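Local coordinates for protein adenylyltransferase VopS (Vibrio parahaemolyticus, PDB 3LET) that transfers AMP from ATP to a threonine of host Rho GTPases, blocking their interaction with effectors and so inhibiting actin assembly in infected cells, at residues V72-I86 with I117-L131. Sequence-based numbering, arbitrary orientation.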
loop_
_atom_site.group_PDB
_atom_site.type_symbol
_atom_site.label_atom_id
_atom_site.label_comp_id
_atom_site.label_asym_id
_atom_site.label_seq_id
_atom_site.Cartn_x
_atom_site.Cartn_y
_atom_site.Cartn_z
ATOM N N VAL A 72 -15.715 -9.762 -11.490
ATOM C CA VAL A 72 -15.348 -11.180 -11.461
ATOM C C VAL A 72 -14.107 -11.338 -10.583
ATOM O O VAL A 72 -14.033 -12.246 -9.750
ATOM C CB VAL A 72 -15.051 -11.736 -12.859
ATOM C CG1 VAL A 72 -14.455 -13.140 -12.753
ATOM C CG2 VAL A 72 -16.342 -11.773 -13.678
ATOM N N MET A 73 -13.126 -10.473 -10.791
ATOM C CA MET A 73 -11.843 -10.649 -10.101
ATOM C C MET A 73 -12.014 -10.501 -8.577
ATOM O O MET A 73 -11.350 -11.178 -7.801
ATOM C CB MET A 73 -10.808 -9.639 -10.610
ATOM C CG MET A 73 -10.182 -10.002 -11.962
ATOM S SD MET A 73 -9.657 -11.737 -12.128
ATOM C CE MET A 73 -8.341 -11.851 -10.933
ATOM N N LEU A 74 -12.882 -9.601 -8.139
ATOM C CA LEU A 74 -13.065 -9.415 -6.696
ATOM C C LEU A 74 -13.715 -10.640 -6.039
ATOM O O LEU A 74 -13.602 -10.833 -4.817
ATOM C CB LEU A 74 -13.922 -8.160 -6.434
ATOM C CG LEU A 74 -13.222 -6.842 -6.766
ATOM C CD1 LEU A 74 -14.250 -5.697 -6.849
ATOM C CD2 LEU A 74 -12.132 -6.513 -5.705
ATOM N N GLU A 75 -14.423 -11.469 -6.818
ATOM C CA GLU A 75 -15.031 -12.655 -6.221
ATOM C C GLU A 75 -14.163 -13.923 -6.342
ATOM O O GLU A 75 -14.565 -14.982 -5.865
ATOM C CB GLU A 75 -16.411 -12.920 -6.822
ATOM C CG GLU A 75 -17.407 -11.805 -6.557
ATOM C CD GLU A 75 -17.505 -11.439 -5.078
ATOM O OE1 GLU A 75 -17.658 -12.363 -4.248
ATOM O OE2 GLU A 75 -17.428 -10.231 -4.748
ATOM N N THR A 76 -13.006 -13.837 -6.991
ATOM C CA THR A 76 -12.126 -15.025 -7.087
ATOM C C THR A 76 -11.511 -15.325 -5.722
ATOM O O THR A 76 -11.490 -14.462 -4.831
ATOM C CB THR A 76 -10.973 -14.829 -8.096
ATOM O OG1 THR A 76 -10.161 -13.726 -7.695
ATOM C CG2 THR A 76 -11.518 -14.555 -9.522
ATOM N N ASP A 77 -11.000 -16.541 -5.548
ATOM C CA ASP A 77 -10.332 -16.871 -4.302
ATOM C C ASP A 77 -9.201 -15.875 -4.007
ATOM O O ASP A 77 -9.072 -15.394 -2.870
ATOM C CB ASP A 77 -9.772 -18.292 -4.361
ATOM C CG ASP A 77 -10.845 -19.342 -4.139
ATOM O OD1 ASP A 77 -12.040 -18.960 -4.063
ATOM O OD2 ASP A 77 -10.491 -20.538 -4.029
ATOM N N SER A 78 -8.362 -15.566 -4.993
ATOM C CA SER A 78 -7.255 -14.624 -4.720
ATOM C C SER A 78 -7.775 -13.219 -4.442
ATOM O O SER A 78 -7.221 -12.501 -3.620
ATOM C CB SER A 78 -6.223 -14.590 -5.855
ATOM O OG SER A 78 -6.830 -14.292 -7.090
ATOM N N GLY A 79 -8.870 -12.832 -5.089
ATOM C CA GLY A 79 -9.444 -11.531 -4.810
ATOM C C GLY A 79 -9.946 -11.449 -3.376
ATOM O O GLY A 79 -9.789 -10.431 -2.704
ATOM N N LYS A 80 -10.561 -12.519 -2.888
ATOM C CA LYS A 80 -10.967 -12.559 -1.482
ATOM C C LYS A 80 -9.767 -12.595 -0.532
ATOM O O LYS A 80 -9.820 -12.005 0.533
ATOM C CB LYS A 80 -11.861 -13.780 -1.244
ATOM C CG LYS A 80 -13.242 -13.604 -1.908
ATOM C CD LYS A 80 -14.058 -14.888 -1.729
ATOM C CE LYS A 80 -15.407 -14.793 -2.404
ATOM N NZ LYS A 80 -16.003 -16.186 -2.473
ATOM N N ASN A 81 -8.699 -13.278 -0.924
ATOM C CA ASN A 81 -7.483 -13.315 -0.108
ATOM C C ASN A 81 -6.918 -11.884 0.048
ATOM O O ASN A 81 -6.495 -11.509 1.120
ATOM C CB ASN A 81 -6.421 -14.203 -0.748
ATOM C CG ASN A 81 -6.784 -15.676 -0.730
ATOM O OD1 ASN A 81 -7.654 -16.108 0.029
ATOM N ND2 ASN A 81 -6.105 -16.460 -1.570
ATOM N N LEU A 82 -6.933 -11.101 -1.027
ATOM C CA LEU A 82 -6.431 -9.731 -0.974
ATOM C C LEU A 82 -7.369 -8.891 -0.151
ATOM O O LEU A 82 -6.943 -8.037 0.615
ATOM C CB LEU A 82 -6.312 -9.109 -2.372
ATOM C CG LEU A 82 -5.126 -9.621 -3.179
ATOM C CD1 LEU A 82 -5.305 -9.239 -4.670
ATOM C CD2 LEU A 82 -3.824 -9.028 -2.595
ATOM N N LYS A 83 -8.661 -9.101 -0.320
ATOM C CA LYS A 83 -9.618 -8.371 0.494
ATOM C C LYS A 83 -9.306 -8.590 1.979
ATOM O O LYS A 83 -9.333 -7.651 2.779
ATOM C CB LYS A 83 -11.034 -8.850 0.180
ATOM C CG LYS A 83 -12.061 -8.387 1.223
ATOM C CD LYS A 83 -13.494 -8.611 0.722
ATOM C CE LYS A 83 -14.450 -8.836 1.868
ATOM N NZ LYS A 83 -14.389 -7.749 2.877
ATOM N N ALA A 84 -9.020 -9.834 2.344
ATOM C CA ALA A 84 -8.748 -10.163 3.751
ATOM C C ALA A 84 -7.503 -9.404 4.240
ATOM O O ALA A 84 -7.403 -9.046 5.416
ATOM C CB ALA A 84 -8.560 -11.684 3.917
ATOM N N LEU A 85 -6.565 -9.148 3.332
ATOM C CA LEU A 85 -5.304 -8.512 3.703
ATOM C C LEU A 85 -5.354 -6.987 3.737
ATOM O O LEU A 85 -4.816 -6.371 4.667
ATOM C CB LEU A 85 -4.188 -8.935 2.742
ATOM C CG LEU A 85 -3.670 -10.372 2.914
ATOM C CD1 LEU A 85 -2.974 -10.807 1.660
ATOM C CD2 LEU A 85 -2.691 -10.444 4.094
ATOM N N ILE A 86 -5.957 -6.368 2.713
ATOM C CA ILE A 86 -5.821 -4.913 2.552
ATOM C C ILE A 86 -7.171 -4.182 2.507
ATOM O O ILE A 86 -7.200 -2.953 2.424
ATOM C CB ILE A 86 -4.964 -4.549 1.304
ATOM C CG1 ILE A 86 -5.677 -4.986 0.022
ATOM C CG2 ILE A 86 -3.578 -5.211 1.398
ATOM C CD1 ILE A 86 -4.891 -4.666 -1.246
ATOM N N ILE A 117 -9.058 -13.953 -17.189
ATOM C CA ILE A 117 -9.428 -14.042 -15.783
ATOM C C ILE A 117 -8.462 -14.982 -15.052
ATOM O O ILE A 117 -8.030 -14.714 -13.907
ATOM C CB ILE A 117 -10.882 -14.488 -15.629
ATOM C CG1 ILE A 117 -11.821 -13.342 -16.037
ATOM C CG2 ILE A 117 -11.183 -14.925 -14.195
ATOM C CD1 ILE A 117 -13.226 -13.809 -16.349
ATOM N N ASN A 118 -8.076 -16.053 -15.727
ATOM C CA ASN A 118 -7.109 -16.978 -15.162
ATOM C C ASN A 118 -5.751 -16.346 -14.989
ATOM O O ASN A 118 -5.122 -16.519 -13.956
ATOM C CB ASN A 118 -6.994 -18.227 -16.043
ATOM C CG ASN A 118 -8.182 -19.141 -15.895
ATOM O OD1 ASN A 118 -9.051 -18.910 -15.058
ATOM N ND2 ASN A 118 -8.222 -20.198 -16.697
ATOM N N GLN A 119 -5.293 -15.604 -15.991
ATOM C CA GLN A 119 -4.010 -14.923 -15.897
ATOM C C GLN A 119 -4.008 -13.915 -14.761
ATOM O O GLN A 119 -3.025 -13.797 -14.042
ATOM C CB GLN A 119 -3.655 -14.230 -17.213
ATOM C CG GLN A 119 -3.375 -15.230 -18.336
ATOM C CD GLN A 119 -3.296 -14.585 -19.696
ATOM O OE1 GLN A 119 -4.077 -13.693 -20.017
ATOM N NE2 GLN A 119 -2.352 -15.039 -20.512
ATOM N N MET A 120 -5.104 -13.181 -14.610
ATOM C CA MET A 120 -5.181 -12.182 -13.548
ATOM C C MET A 120 -5.257 -12.818 -12.154
ATOM O O MET A 120 -4.797 -12.236 -11.170
ATOM C CB MET A 120 -6.331 -11.219 -13.800
ATOM C CG MET A 120 -6.015 -10.288 -14.962
ATOM S SD MET A 120 -7.256 -9.039 -15.237
ATOM C CE MET A 120 -8.706 -10.035 -15.529
ATOM N N GLN A 121 -5.828 -14.010 -12.042
ATOM C CA GLN A 121 -5.764 -14.701 -10.748
ATOM C C GLN A 121 -4.336 -15.066 -10.410
ATOM O O GLN A 121 -3.960 -15.053 -9.230
ATOM C CB GLN A 121 -6.642 -15.956 -10.733
ATOM C CG GLN A 121 -8.123 -15.608 -10.678
ATOM C CD GLN A 121 -9.014 -16.828 -10.733
ATOM O OE1 GLN A 121 -9.297 -17.468 -9.710
ATOM N NE2 GLN A 121 -9.445 -17.176 -11.934
ATOM N N ALA A 122 -3.525 -15.408 -11.408
ATOM C CA ALA A 122 -2.112 -15.659 -11.108
ATOM C C ALA A 122 -1.409 -14.365 -10.670
ATOM O O ALA A 122 -0.569 -14.386 -9.771
ATOM C CB ALA A 122 -1.397 -16.308 -12.320
ATOM N N VAL A 123 -1.758 -13.228 -11.279
ATOM C CA VAL A 123 -1.166 -11.956 -10.871
ATOM C C VAL A 123 -1.545 -11.676 -9.413
ATOM O O VAL A 123 -0.690 -11.355 -8.615
ATOM C CB VAL A 123 -1.624 -10.783 -11.774
ATOM C CG1 VAL A 123 -1.213 -9.428 -11.167
ATOM C CG2 VAL A 123 -1.054 -10.949 -13.196
ATOM N N PHE A 124 -2.817 -11.838 -9.070
ATOM C CA PHE A 124 -3.293 -11.623 -7.679
ATOM C C PHE A 124 -2.595 -12.585 -6.718
ATOM O O PHE A 124 -2.193 -12.193 -5.608
ATOM C CB PHE A 124 -4.809 -11.890 -7.570
ATOM C CG PHE A 124 -5.698 -10.706 -7.892
ATOM C CD1 PHE A 124 -5.204 -9.570 -8.506
ATOM C CD2 PHE A 124 -7.050 -10.754 -7.577
ATOM C CE1 PHE A 124 -6.021 -8.509 -8.800
ATOM C CE2 PHE A 124 -7.883 -9.692 -7.887
ATOM C CZ PHE A 124 -7.361 -8.570 -8.507
ATOM N N ASP A 125 -2.458 -13.860 -7.116
ATOM C CA ASP A 125 -1.823 -14.859 -6.232
ATOM C C ASP A 125 -0.382 -14.441 -5.909
ATOM O O ASP A 125 0.128 -14.683 -4.787
ATOM C CB ASP A 125 -1.758 -16.232 -6.920
ATOM C CG ASP A 125 -3.048 -17.069 -6.774
ATOM O OD1 ASP A 125 -3.840 -16.858 -5.841
ATOM O OD2 ASP A 125 -3.242 -17.994 -7.598
ATOM N N MET A 126 0.313 -13.884 -6.899
ATOM C CA MET A 126 1.708 -13.434 -6.695
ATOM C C MET A 126 1.700 -12.278 -5.714
ATOM O O MET A 126 2.524 -12.231 -4.788
ATOM C CB MET A 126 2.361 -12.978 -8.009
ATOM C CG MET A 126 2.580 -14.103 -9.020
ATOM S SD MET A 126 3.751 -15.314 -8.410
ATOM C CE MET A 126 5.216 -14.304 -8.183
ATOM N N GLU A 127 0.754 -11.375 -5.884
ATOM C CA GLU A 127 0.690 -10.224 -4.974
ATOM C C GLU A 127 0.411 -10.721 -3.559
ATOM O O GLU A 127 1.082 -10.316 -2.605
ATOM C CB GLU A 127 -0.386 -9.245 -5.416
ATOM C CG GLU A 127 -0.515 -8.008 -4.500
ATOM C CD GLU A 127 0.676 -7.034 -4.587
ATOM O OE1 GLU A 127 1.642 -7.302 -5.327
ATOM O OE2 GLU A 127 0.635 -5.978 -3.901
ATOM N N VAL A 128 -0.562 -11.619 -3.408
ATOM C CA VAL A 128 -0.874 -12.167 -2.082
ATOM C C VAL A 128 0.373 -12.811 -1.450
ATOM O O VAL A 128 0.663 -12.590 -0.278
ATOM C CB VAL A 128 -2.003 -13.222 -2.169
ATOM C CG1 VAL A 128 -2.128 -14.000 -0.834
ATOM C CG2 VAL A 128 -3.333 -12.549 -2.551
ATOM N N MET A 129 1.105 -13.615 -2.221
ATOM C CA MET A 129 2.318 -14.233 -1.702
ATOM C C MET A 129 3.282 -13.191 -1.128
ATOM O O MET A 129 3.925 -13.403 -0.089
ATOM C CB MET A 129 3.040 -14.977 -2.830
ATOM C CG MET A 129 2.494 -16.338 -3.127
ATOM S SD MET A 129 3.555 -17.201 -4.310
ATOM C CE MET A 129 5.149 -17.000 -3.488
ATOM N N HIS A 130 3.428 -12.089 -1.842
ATOM C CA HIS A 130 4.457 -11.093 -1.491
ATOM C C HIS A 130 4.056 -10.295 -0.277
ATOM O O HIS A 130 4.897 -9.967 0.561
ATOM C CB HIS A 130 4.723 -10.181 -2.689
ATOM C CG HIS A 130 5.290 -10.916 -3.867
ATOM N ND1 HIS A 130 5.176 -10.465 -5.164
ATOM C CD2 HIS A 130 5.950 -12.100 -3.932
ATOM C CE1 HIS A 130 5.766 -11.329 -5.978
ATOM N NE2 HIS A 130 6.239 -12.328 -5.258
ATOM N N LEU A 131 2.771 -9.980 -0.172
ATOM C CA LEU A 131 2.295 -9.254 1.005
ATOM C C LEU A 131 2.449 -10.167 2.207
ATOM O O LEU A 131 2.806 -9.732 3.302
ATOM C CB LEU A 131 0.827 -8.882 0.856
ATOM C CG LEU A 131 0.586 -7.986 -0.369
ATOM C CD1 LEU A 131 -0.878 -7.586 -0.466
ATOM C CD2 LEU A 131 1.453 -6.743 -0.327
HETATM O O HOH W 1 -11.352 -18.375 -7.830
HETATM O O HOH W 2 -7.904 -16.974 -7.500
HETATM O O HOH W 3 -3.683 -16.172 -3.207
#
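M73 packs against I117, M120, Q121 and F124 of helix 113-139. M73 CB meets CE2 of F124 at 4.0 Å; CG meets the terminal methyl of M120; M73 SD passes over M120 CB, 3.8 Å from I117 O. Bends at chi2 (-46°) and chi3 (-66°) then fold the chain back, bringing CE over one face of F124, 4.0 Å from the ring centroid, while it also rests on the backbone between M120 and Q121. L82 CD1 covers the opposite face, 3.8 Å from that centroid, so the phenyl is clamped by two CH-pi contacts, with S78 OG and G79 N at its edge. M73 and L82 are themselves knobs in holes of helix 113-139, F124 and V128 the reciprocal knobs, and L82 CG presses tightly on V128 CG2 at 3.5 Å.

T76 is the N-cap of helix 77-86: its OG1 donates to M73 O and accepts from G79 N at 3.0 Å. Its methyl lies against the Q121 amide. Q121 OE1 accepts a hydrogen bond from each of two waters, which in turn accept from D77 N and S78 N, tying the first turn of helix 77-86 to its neighbour through solvent. A third water joins N81 ND2 to D125 OD1.

Helix 77-86 runs at 30° to segment 117-131, their axes 8.8 Å apart, within the all-helical N-terminal region. Helix 39-45 packs on V72 and I117, helix 88-102 on L82 and M120, and M244 of helix 238-255 on L85, I86 and L131.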